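Local coordinates for Aac(6')-Ih protein (Acinetobacter baumannii, PDB 4E8O), which probably transfers an acetyl group from acetyl coenzyme A to the 6'-amino group of aminoglycoside antibiotics, as a GNAT-family resistance enzyme, at residues I102-P106 with E107-S111; E122-A125 with K126-C130; L139-Q142 with I143-A146; A146-A150 with L151-E155. All coordinates share one frame; numbering follows the deposited sequence.

Contact 1: residues I102-P106 with E107-S111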
loop_
_atom_site.group_PDB
_atom_site.type_symbol
_atom_site.label_atom_id
_atom_site.label_comp_id
_atom_site.label_asym_id
_atom_site.label_seq_id
_atom_site.Cartn_x
_atom_site.Cartn_y
_atom_site.Cartn_z
ATOM N N ILE B 102 -11.584 11.749 1.969
ATOM C CA ILE B 102 -12.823 12.418 1.626
ATOM C C ILE B 102 -13.427 12.970 2.909
ATOM O O ILE B 102 -13.357 12.332 3.964
ATOM C CB ILE B 102 -13.797 11.460 0.906
ATOM C CG1 ILE B 102 -15.058 12.204 0.457
ATOM C CG2 ILE B 102 -14.110 10.248 1.781
ATOM C CD1 ILE B 102 -16.033 11.343 -0.321
ATOM N N PHE B 103 -13.985 14.170 2.833
ATOM C CA PHE B 103 -14.628 14.759 3.994
ATOM C C PHE B 103 -15.782 15.639 3.568
ATOM O O PHE B 103 -15.610 16.536 2.747
ATOM C CB PHE B 103 -13.638 15.586 4.813
ATOM C CG PHE B 103 -14.289 16.399 5.890
ATOM C CD1 PHE B 103 -14.680 15.808 7.082
ATOM C CD2 PHE B 103 -14.525 17.752 5.707
ATOM C CE1 PHE B 103 -15.292 16.554 8.075
ATOM C CE2 PHE B 103 -15.132 18.503 6.689
ATOM C CZ PHE B 103 -15.516 17.904 7.879
ATOM N N VAL B 104 -16.955 15.374 4.127
ATOM C CA VAL B 104 -18.127 16.205 3.904
ATOM C C VAL B 104 -18.618 16.687 5.261
ATOM O O VAL B 104 -18.665 15.906 6.215
ATOM C CB VAL B 104 -19.254 15.411 3.216
ATOM C CG1 VAL B 104 -20.434 16.318 2.909
ATOM C CG2 VAL B 104 -18.745 14.751 1.942
ATOM N N LEU B 105 -18.957 17.971 5.358
ATOM C CA LEU B 105 -19.582 18.498 6.570
ATOM C C LEU B 105 -20.889 17.755 6.822
ATOM O O LEU B 105 -21.644 17.507 5.880
ATOM C CB LEU B 105 -19.835 20.001 6.440
ATOM C CG LEU B 105 -18.579 20.870 6.470
ATOM C CD1 LEU B 105 -18.908 22.328 6.197
ATOM C CD2 LEU B 105 -17.902 20.724 7.810
ATOM N N PRO B 106 -21.154 17.389 8.090
ATOM C CA PRO B 106 -22.297 16.545 8.467
ATOM C C PRO B 106 -23.622 17.005 7.865
ATOM O O PRO B 106 -24.382 16.166 7.382
ATOM C CB PRO B 106 -22.339 16.684 9.990
ATOM C CG PRO B 106 -20.925 16.937 10.375
ATOM C CD PRO B 106 -20.362 17.794 9.268
ATOM N N GLU B 107 -23.884 18.310 7.884
ATOM C CA GLU B 107 -25.122 18.867 7.338
ATOM C C GLU B 107 -25.331 18.553 5.848
ATOM O O GLU B 107 -26.443 18.688 5.331
ATOM C CB GLU B 107 -25.167 20.388 7.564
ATOM C CG GLU B 107 -25.202 20.831 9.034
ATOM C CD GLU B 107 -23.842 20.768 9.721
ATOM O OE1 GLU B 107 -22.808 20.842 9.023
ATOM O OE2 GLU B 107 -23.808 20.648 10.966
ATOM N N TYR B 108 -24.266 18.119 5.172
ATOM C CA TYR B 108 -24.282 17.945 3.717
ATOM C C TYR B 108 -24.139 16.492 3.235
ATOM O O TYR B 108 -24.040 16.245 2.033
ATOM C CB TYR B 108 -23.199 18.828 3.073
ATOM C CG TYR B 108 -23.477 20.311 3.198
ATOM C CD1 TYR B 108 -24.119 21.003 2.181
ATOM C CD2 TYR B 108 -23.109 21.012 4.335
ATOM C CE1 TYR B 108 -24.381 22.353 2.293
ATOM C CE2 TYR B 108 -23.371 22.362 4.458
ATOM C CZ TYR B 108 -24.004 23.026 3.433
ATOM O OH TYR B 108 -24.265 24.372 3.548
ATOM N N ARG B 109 -24.144 15.538 4.165
ATOM C CA ARG B 109 -24.000 14.121 3.824
ATOM C C ARG B 109 -25.228 13.539 3.105
ATOM O O ARG B 109 -25.099 12.684 2.228
ATOM C CB ARG B 109 -23.683 13.306 5.084
ATOM C CG ARG B 109 -22.544 13.888 5.923
ATOM C CD ARG B 109 -21.426 12.888 6.118
ATOM N NE ARG B 109 -20.188 13.513 6.585
ATOM C CZ ARG B 109 -19.812 13.566 7.859
ATOM N NH1 ARG B 109 -20.583 13.035 8.798
ATOM N NH2 ARG B 109 -18.672 14.151 8.196
ATOM N N ARG B 110 -26.415 14.013 3.473
ATOM C CA ARG B 110 -27.659 13.512 2.887
ATOM C C ARG B 110 -27.872 14.038 1.470
ATOM O O ARG B 110 -28.844 13.676 0.806
ATOM C CB ARG B 110 -28.850 13.896 3.768
ATOM C CG ARG B 110 -29.128 15.391 3.828
ATOM C CD ARG B 110 -29.706 15.768 5.175
ATOM N NE ARG B 110 -30.133 17.164 5.250
ATOM C CZ ARG B 110 -31.388 17.568 5.077
ATOM N NH1 ARG B 110 -32.342 16.685 4.812
ATOM N NH2 ARG B 110 -31.690 18.857 5.167
ATOM N N SER B 111 -26.957 14.889 1.013
ATOM C CA SER B 111 -27.055 15.492 -0.312
ATOM C C SER B 111 -26.393 14.616 -1.369
ATOM O O SER B 111 -26.612 14.802 -2.567
ATOM C CB SER B 111 -26.413 16.879 -0.318
ATOM O OG SER B 111 -25.032 16.801 -0.016
#

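Contact 2: residues E122-A125 with K126-C130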
loop_
_atom_site.group_PDB
_atom_site.type_symbol
_atom_site.label_atom_id
_atom_site.label_comp_id
_atom_site.label_asym_id
_atom_site.label_seq_id
_atom_site.Cartn_x
_atom_site.Cartn_y
_atom_site.Cartn_z
ATOM N N GLU B 122 -13.449 8.787 -10.878
ATOM C CA GLU B 122 -13.569 7.691 -11.840
ATOM C C GLU B 122 -13.402 8.169 -13.275
ATOM O O GLU B 122 -12.729 7.521 -14.075
ATOM C CB GLU B 122 -14.913 6.966 -11.672
ATOM C CG GLU B 122 -15.080 6.289 -10.316
ATOM C CD GLU B 122 -16.347 5.455 -10.219
ATOM O OE1 GLU B 122 -16.958 5.154 -11.270
ATOM O OE2 GLU B 122 -16.726 5.091 -9.086
ATOM N N ILE B 123 -14.032 9.299 -13.595
ATOM C CA ILE B 123 -13.859 9.939 -14.896
ATOM C C ILE B 123 -12.379 10.236 -15.100
ATOM O O ILE B 123 -11.816 9.957 -16.159
ATOM C CB ILE B 123 -14.658 11.253 -14.983
ATOM C CG1 ILE B 123 -16.150 10.982 -14.769
ATOM C CG2 ILE B 123 -14.419 11.944 -16.318
ATOM C CD1 ILE B 123 -17.013 12.233 -14.737
ATOM N N TRP B 124 -11.756 10.785 -14.062
ATOM C CA TRP B 124 -10.332 11.098 -14.072
ATOM C C TRP B 124 -9.461 9.842 -14.127
ATOM O O TRP B 124 -8.500 9.781 -14.890
ATOM C CB TRP B 124 -9.983 11.936 -12.837
ATOM C CG TRP B 124 -8.506 12.168 -12.643
ATOM C CD1 TRP B 124 -7.688 12.944 -13.413
ATOM C CD2 TRP B 124 -7.685 11.637 -11.595
ATOM N NE1 TRP B 124 -6.409 12.919 -12.914
ATOM C CE2 TRP B 124 -6.380 12.123 -11.798
ATOM C CE3 TRP B 124 -7.928 10.794 -10.508
ATOM C CZ2 TRP B 124 -5.318 11.793 -10.951
ATOM C CZ3 TRP B 124 -6.879 10.469 -9.669
ATOM C CH2 TRP B 124 -5.590 10.969 -9.891
ATOM N N ALA B 125 -9.801 8.844 -13.319
ATOM C CA ALA B 125 -9.019 7.612 -13.262
ATOM C C ALA B 125 -9.090 6.833 -14.573
ATOM O O ALA B 125 -8.139 6.142 -14.939
ATOM C CB ALA B 125 -9.483 6.747 -12.105
ATOM N N LYS B 126 -10.221 6.939 -15.268
ATOM C CA LYS B 126 -10.400 6.280 -16.561
ATOM C C LYS B 126 -9.384 6.773 -17.581
ATOM O O LYS B 126 -8.963 6.020 -18.459
ATOM C CB LYS B 126 -11.814 6.526 -17.092
ATOM C CG LYS B 126 -12.775 5.369 -16.890
ATOM C CD LYS B 126 -14.212 5.866 -16.814
ATOM C CE LYS B 126 -15.207 4.715 -16.879
ATOM N NZ LYS B 126 -16.417 4.973 -16.039
ATOM N N GLN B 127 -9.006 8.045 -17.467
ATOM C CA GLN B 127 -8.006 8.633 -18.353
ATOM C C GLN B 127 -6.659 7.951 -18.172
ATOM O O GLN B 127 -5.879 7.847 -19.114
ATOM C CB GLN B 127 -7.852 10.131 -18.077
ATOM C CG GLN B 127 -8.952 11.012 -18.644
ATOM C CD GLN B 127 -8.459 12.422 -18.908
ATOM O OE1 GLN B 127 -7.307 12.750 -18.615
ATOM N NE2 GLN B 127 -9.324 13.261 -19.470
ATOM N N PHE B 128 -6.395 7.486 -16.955
ATOM C CA PHE B 128 -5.133 6.834 -16.634
ATOM C C PHE B 128 -5.165 5.335 -16.927
ATOM O O PHE B 128 -4.277 4.598 -16.497
ATOM C CB PHE B 128 -4.769 7.083 -15.165
ATOM C CG PHE B 128 -4.113 8.416 -14.913
ATOM C CD1 PHE B 128 -2.739 8.556 -15.046
ATOM C CD2 PHE B 128 -4.861 9.523 -14.533
ATOM C CE1 PHE B 128 -2.122 9.773 -14.814
ATOM C CE2 PHE B 128 -4.250 10.747 -14.298
ATOM C CZ PHE B 128 -2.878 10.870 -14.439
ATOM N N ALA B 129 -6.184 4.896 -17.666
ATOM C CA ALA B 129 -6.378 3.481 -17.990
ATOM C C ALA B 129 -6.516 2.602 -16.742
ATOM O O ALA B 129 -6.055 1.458 -16.716
ATOM C CB ALA B 129 -5.264 2.969 -18.902
ATOM N N CYS B 130 -7.163 3.147 -15.716
ATOM C CA CYS B 130 -7.499 2.387 -14.519
ATOM C C CYS B 130 -8.889 1.770 -14.663
ATOM O O CYS B 130 -9.786 2.360 -15.272
ATOM C CB CYS B 130 -7.496 3.295 -13.290
ATOM S SG CYS B 130 -5.896 3.994 -12.855
HETATM O O HOH W 1 -16.990 3.795 -13.976
#

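Contact 3: residues L139-Q142 with I143-A146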
loop_
_atom_site.group_PDB
_atom_site.type_symbol
_atom_site.label_atom_id
_atom_site.label_comp_id
_atom_site.label_asym_id
_atom_site.label_seq_id
_atom_site.Cartn_x
_atom_site.Cartn_y
_atom_site.Cartn_z
ATOM N N LEU B 139 -8.975 -0.205 10.929
ATOM C CA LEU B 139 -9.817 -1.348 11.276
ATOM C C LEU B 139 -10.855 -0.974 12.327
ATOM O O LEU B 139 -11.949 -1.541 12.353
ATOM C CB LEU B 139 -8.953 -2.519 11.764
ATOM C CG LEU B 139 -9.629 -3.785 12.298
ATOM C CD1 LEU B 139 -10.507 -4.441 11.247
ATOM C CD2 LEU B 139 -8.580 -4.773 12.791
ATOM N N ASP B 140 -10.513 -0.012 13.181
ATOM C CA ASP B 140 -11.394 0.386 14.280
ATOM C C ASP B 140 -12.387 1.495 13.913
ATOM O O ASP B 140 -13.132 1.973 14.770
ATOM C CB ASP B 140 -10.568 0.790 15.512
ATOM C CG ASP B 140 -9.792 2.084 15.307
ATOM O OD1 ASP B 140 -9.653 2.537 14.152
ATOM O OD2 ASP B 140 -9.308 2.650 16.312
ATOM N N ASN B 141 -12.398 1.895 12.644
ATOM C CA ASN B 141 -13.312 2.936 12.172
ATOM C C ASN B 141 -14.445 2.338 11.334
ATOM O O ASN B 141 -14.415 2.407 10.105
ATOM C CB ASN B 141 -12.541 3.988 11.358
ATOM C CG ASN B 141 -13.357 5.250 11.098
ATOM O OD1 ASN B 141 -14.496 5.371 11.541
ATOM N ND2 ASN B 141 -12.764 6.199 10.385
ATOM N N GLN B 142 -15.442 1.761 12.000
ATOM C CA GLN B 142 -16.535 1.082 11.305
ATOM C C GLN B 142 -17.438 2.050 10.546
ATOM O O GLN B 142 -18.092 1.665 9.575
ATOM C CB GLN B 142 -17.362 0.250 12.288
ATOM C CG GLN B 142 -16.553 -0.779 13.065
ATOM C CD GLN B 142 -17.434 -1.743 13.830
ATOM O OE1 GLN B 142 -18.662 -1.691 13.733
ATOM N NE2 GLN B 142 -16.815 -2.636 14.594
ATOM N N ILE B 143 -17.473 3.302 10.993
ATOM C CA ILE B 143 -18.253 4.339 10.325
ATOM C C ILE B 143 -17.702 4.603 8.929
ATOM O O ILE B 143 -18.462 4.766 7.970
ATOM C CB ILE B 143 -18.253 5.644 11.143
ATOM C CG1 ILE B 143 -18.991 5.430 12.468
ATOM C CG2 ILE B 143 -18.882 6.781 10.349
ATOM C CD1 ILE B 143 -18.710 6.497 13.504
ATOM N N SER B 144 -16.375 4.643 8.822
ATOM C CA SER B 144 -15.710 4.756 7.532
ATOM C C SER B 144 -16.029 3.539 6.676
ATOM O O SER B 144 -16.135 3.645 5.455
ATOM C CB SER B 144 -14.200 4.881 7.724
ATOM O OG SER B 144 -13.511 4.719 6.494
ATOM N N HIS B 145 -16.175 2.381 7.318
ATOM C CA HIS B 145 -16.518 1.153 6.600
ATOM C C HIS B 145 -17.930 1.282 6.039
ATOM O O HIS B 145 -18.194 0.892 4.905
ATOM C CB HIS B 145 -16.441 -0.076 7.520
ATOM C CG HIS B 145 -15.106 -0.273 8.166
ATOM N ND1 HIS B 145 -14.883 -1.222 9.142
ATOM C CD2 HIS B 145 -13.918 0.353 7.979
ATOM C CE1 HIS B 145 -13.624 -1.170 9.528
ATOM N NE2 HIS B 145 -13.015 -0.221 8.838
ATOM N N ALA B 146 -18.838 1.830 6.843
ATOM C CA ALA B 146 -20.209 2.053 6.395
ATOM C C ALA B 146 -20.258 3.100 5.281
ATOM O O ALA B 146 -21.018 2.959 4.321
ATOM C CB ALA B 146 -21.100 2.451 7.562
#

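Contact 4: residues A146-A150 with L151-E155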
loop_
_atom_site.group_PDB
_atom_site.type_symbol
_atom_site.label_atom_id
_atom_site.label_comp_id
_atom_site.label_asym_id
_atom_site.label_seq_id
_atom_site.Cartn_x
_atom_site.Cartn_y
_atom_site.Cartn_z
ATOM N N ALA B 146 -18.838 1.830 6.843
ATOM C CA ALA B 146 -20.209 2.053 6.395
ATOM C C ALA B 146 -20.258 3.100 5.281
ATOM O O ALA B 146 -21.018 2.959 4.321
ATOM C CB ALA B 146 -21.100 2.451 7.562
ATOM N N MET B 147 -19.450 4.147 5.414
ATOM C CA MET B 147 -19.351 5.178 4.381
ATOM C C MET B 147 -18.828 4.624 3.057
ATOM O O MET B 147 -19.364 4.940 1.992
ATOM C CB MET B 147 -18.453 6.332 4.844
ATOM C CG MET B 147 -18.219 7.381 3.768
ATOM S SD MET B 147 -16.843 8.506 4.107
ATOM C CE MET B 147 -15.465 7.366 4.193
ATOM N N HIS B 148 -17.780 3.802 3.125
ATOM C CA HIS B 148 -17.209 3.195 1.922
ATOM C C HIS B 148 -18.232 2.341 1.186
ATOM O O HIS B 148 -18.316 2.391 -0.039
ATOM C CB HIS B 148 -15.982 2.344 2.259
ATOM C CG HIS B 148 -14.699 3.111 2.271
ATOM N ND1 HIS B 148 -14.150 3.628 3.425
ATOM C CD2 HIS B 148 -13.855 3.450 1.268
ATOM C CE1 HIS B 148 -13.026 4.256 3.132
ATOM N NE2 HIS B 148 -12.824 4.163 1.830
ATOM N N GLN B 149 -19.000 1.549 1.925
ATOM C CA GLN B 149 -20.008 0.701 1.302
ATOM C C GLN B 149 -21.146 1.531 0.716
ATOM O O GLN B 149 -21.733 1.158 -0.293
ATOM C CB GLN B 149 -20.530 -0.343 2.297
ATOM C CG GLN B 149 -19.438 -1.278 2.835
ATOM C CD GLN B 149 -19.969 -2.296 3.829
ATOM O OE1 GLN B 149 -21.062 -2.137 4.377
ATOM N NE2 GLN B 149 -19.197 -3.350 4.064
ATOM N N ALA B 150 -21.437 2.668 1.338
ATOM C CA ALA B 150 -22.513 3.536 0.867
ATOM C C ALA B 150 -22.118 4.242 -0.428
ATOM O O ALA B 150 -22.974 4.763 -1.144
ATOM C CB ALA B 150 -22.886 4.547 1.936
ATOM N N LEU B 151 -20.816 4.258 -0.713
ATOM C CA LEU B 151 -20.284 4.879 -1.924
ATOM C C LEU B 151 -20.047 3.863 -3.048
ATOM O O LEU B 151 -19.586 4.227 -4.134
ATOM C CB LEU B 151 -18.987 5.637 -1.617
ATOM C CG LEU B 151 -19.131 6.906 -0.770
ATOM C CD1 LEU B 151 -17.789 7.580 -0.523
ATOM C CD2 LEU B 151 -20.096 7.867 -1.432
ATOM N N GLY B 152 -20.362 2.595 -2.790
ATOM C CA GLY B 152 -20.220 1.565 -3.805
ATOM C C GLY B 152 -18.948 0.745 -3.684
ATOM O O GLY B 152 -18.693 -0.128 -4.519
ATOM N N PHE B 153 -18.142 1.025 -2.661
ATOM C CA PHE B 153 -16.949 0.218 -2.400
ATOM C C PHE B 153 -17.353 -1.047 -1.651
ATOM O O PHE B 153 -18.304 -1.033 -0.863
ATOM C CB PHE B 153 -15.919 0.995 -1.570
ATOM C CG PHE B 153 -15.284 2.158 -2.293
ATOM C CD1 PHE B 153 -15.928 3.387 -2.363
ATOM C CD2 PHE B 153 -14.028 2.032 -2.874
ATOM C CE1 PHE B 153 -15.342 4.461 -3.018
ATOM C CE2 PHE B 153 -13.437 3.101 -3.532
ATOM C CZ PHE B 153 -14.096 4.318 -3.604
ATOM N N HIS B 154 -16.640 -2.141 -1.901
ATOM C CA HIS B 154 -16.832 -3.362 -1.123
ATOM C C HIS B 154 -15.502 -3.728 -0.485
ATOM O O HIS B 154 -14.447 -3.373 -1.011
ATOM C CB HIS B 154 -17.356 -4.506 -1.999
ATOM C CG HIS B 154 -16.403 -4.938 -3.071
ATOM N ND1 HIS B 154 -16.324 -4.311 -4.295
ATOM C CD2 HIS B 154 -15.495 -5.945 -3.106
ATOM C CE1 HIS B 154 -15.404 -4.905 -5.037
ATOM N NE2 HIS B 154 -14.887 -5.901 -4.337
ATOM N N GLU B 155 -15.548 -4.410 0.655
ATOM C CA GLU B 155 -14.335 -4.791 1.381
ATOM C C GLU B 155 -13.580 -5.881 0.620
ATOM O O GLU B 155 -14.199 -6.791 0.065
ATOM C CB GLU B 155 -14.711 -5.282 2.785
ATOM C CG GLU B 155 -13.550 -5.794 3.638
ATOM C CD GLU B 155 -14.011 -6.292 4.995
ATOM O OE1 GLU B 155 -14.991 -5.734 5.537
ATOM O OE2 GLU B 155 -13.402 -7.245 5.524
#

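Contact 1: residues I102-P106 with E107-S111
Arg109 folds back over Pro106 to reach the carbonyl of Val104 where strand 96-104 of the GNAT fold runs into the turn that leads to helix 113-127. Arg109 is the first residue of an R-x-x-G-x-A sequence, the family signature of the loop that in relatives holds the pyrophosphate of acetyl coenzyme A. At the root of the side chain, CB of Arg109 lies 3.7 Å from Pro106 O. The next carbon, CG, comes closer, 3.3 Å from the same Pro106 O. A bend at chi2 (-123°) turns the chain back toward the strand and carries CD past Val104 O. NE of Arg109 then meets Val104 O at 2.9 Å, and NH2 of Arg109 meets Val104 O at 2.6 Å; both are weak hydrogen bonds with strongly bent N-H angles, so one oxygen sits at the guanidinium edge between two donors. CA of Pro106 covers one guanidinium face, 3.8 Å above its centre. NH2 also comes obliquely to the Phe103 ring, whose plane is turned 78° from that of the guanidinium. The backbone beneath is wound in short turns: Tyr108 N donates to Leu105 O at 2.8 Å, and Arg109 N to Pro106 O. Before the chain leaves the sheet, Leu105 still pairs through its backbone with Ile76 of strand 75-84. Tyr108 packs on Ile76 as well, while Val104 touches Ile113 and Ala114 of the following helix; across the turn, Val104 CG1 rests 3.7 Å from Tyr108 CB.

Contact 2: residues E122-A125 with K126-C130
Trp124 and Phe128, four residues apart at the end of the helix, meet as an offset edge-to-face pair, with the edge of the phenyl ring directed at the indole face. The Phe128 ring and the five-membered ring of Trp124 have centroids 5.2 Å apart and planes at 71°. The touching edge is CD2-CE2: CE2 of Phe128 lies 3.4 Å from Trp124 NE1, and CD2 stands 3.9 Å above the indole plane, toward its rim. Trp124 has CG anti to its backbone nitrogen (chi1 172°), which swings the indole along the helix toward Phe128. Both rings also pack on Ile83 of strand 75-84, as does Cys130.

Elsewhere on the helix surface, the aliphatic part of Lys126 runs back past Glu122 O. Its NZ stays 4.8 Å from Glu122 OE1, and a water lies near both, although its very short approach to NZ makes a bridge doubtful. Glu122 instead forms a salt bridge through OE2 with Lys164 of the second subunit, whose Ile166 packs on Ala125 and Cys130.

Ala125 O takes two backbone bonds from opposite faces of its carbonyl plane, from Phe128 N at 3.0 Å and from Cys130 N at 3.2 Å. The Cys130 N bond to Ala125 O and the Ala129 N bond to Lys126 O, with Ala129 at positive phi as the C-prime residue, make the Schellman motif that ends helix 113-127 of this beta-alpha-beta unit.

Contact 3: residues L139-Q142 with I143-A146
Asn141 is the N-cap of helix 142-150, the helix entered from strand 132-138, and its side chain reaches over to Ser144 in the first turn. Asn141 OD1 accepts from Ser144 N at 3.4 Å, a long and weak capping bond. With CG anti to the backbone nitrogen (chi1 -167°), the amide is laid against the start of the helix, and its ND2 comes within 3.3 Å of Ser144 CB.

The main-chain oxygen of Asn141 has a different role. It receives His145 N at 3.3 Å in the plane of the carbonyl, and the same oxygen stands 3.0 Å above one face of the imidazole, toward its rim. Gln142 contributes to that face too: its CA points at the ring in a CH-pi contact, 3.9 Å from the centroid and 27° off the normal. Leu139 O approaches near the ring plane, 3.3 Å from His145 CE1. At the end of strand 132-138, Ala138 O bonds to His145 NE2, so the buried imidazole is touched on one face, met at CE1 and bonded through NE2, which should restrict its rotation. Val160 of the second subunit packs on Leu139 and His145, and Leu139 adds backbone hydrogen bonds to that chain.

Ala146 N to Gln142 O at 2.8 Å is the next regular helical bond after that of His145 N; with the side-chain bond to Ser144 N, these make an asparagine N-cap of an alpha-helix.

Contact 4: residues A146-A150 with L151-E155
His148 O is gripped by two backbone donors from opposite faces of its carbonyl plane, Leu151 N at 3.2 Å and Phe153 N at 3.0 Å, while Gly152 N bonds to Gln149 O at 3.2 Å. Between them Gly152 takes a positive phi (99°), a conformation that suits glycine. The turn brings Phe153 back beside His148, and the imidazole edge meets the phenyl face with planes at 84° and centroids 5.4 Å apart. The touching atom is His148 CD2, 4.0 Å above the Phe153 ring plane and toward its rim. Both imidazole nitrogens are bonded beyond this pair, NE2 to Ser135 OG and ND1 to Ser144 O, which should fix the orientation of the ring; Phe162 of the second subunit stacks on it. Phe153 O receives a nearly straight CA-H contact from Gln149, and Leu151 CG lies 3.4 Å from Met147 O while its side chain packs on helix 113-127. His154 and Glu155 pair antiparallel with a strand of the second subunit, carrying the sheet across the interface. The bonds of Phe153 N to His148 O and Gly152 N to Gln149 O, with Gly152 at positive phi, form a Schellman motif that closes helix 142-150 before strand 154-165.

In the fold
The four contacts follow one another along the chain of the GNAT fold, each at a junction between elements. Contacts 1 and 2 stand at the two ends of helix 113-127, their centres 25 Å apart, within one beta-alpha-beta unit. Contacts 3 and 4 begin and close helix 142-150, share Ala146 and have centres 10 Å apart. Contact 4 also touches contact 1, with Ile102 CG2 4.0 Å from Met147 SD, so that helix packs against the end of strand 96-104. Contacts 2 and 3 are the most distant pair, 27 Å between centres. Contacts 2, 3 and 4 all meet the second subunit, whereas contact 1 lies at the probable cofactor-binding loop.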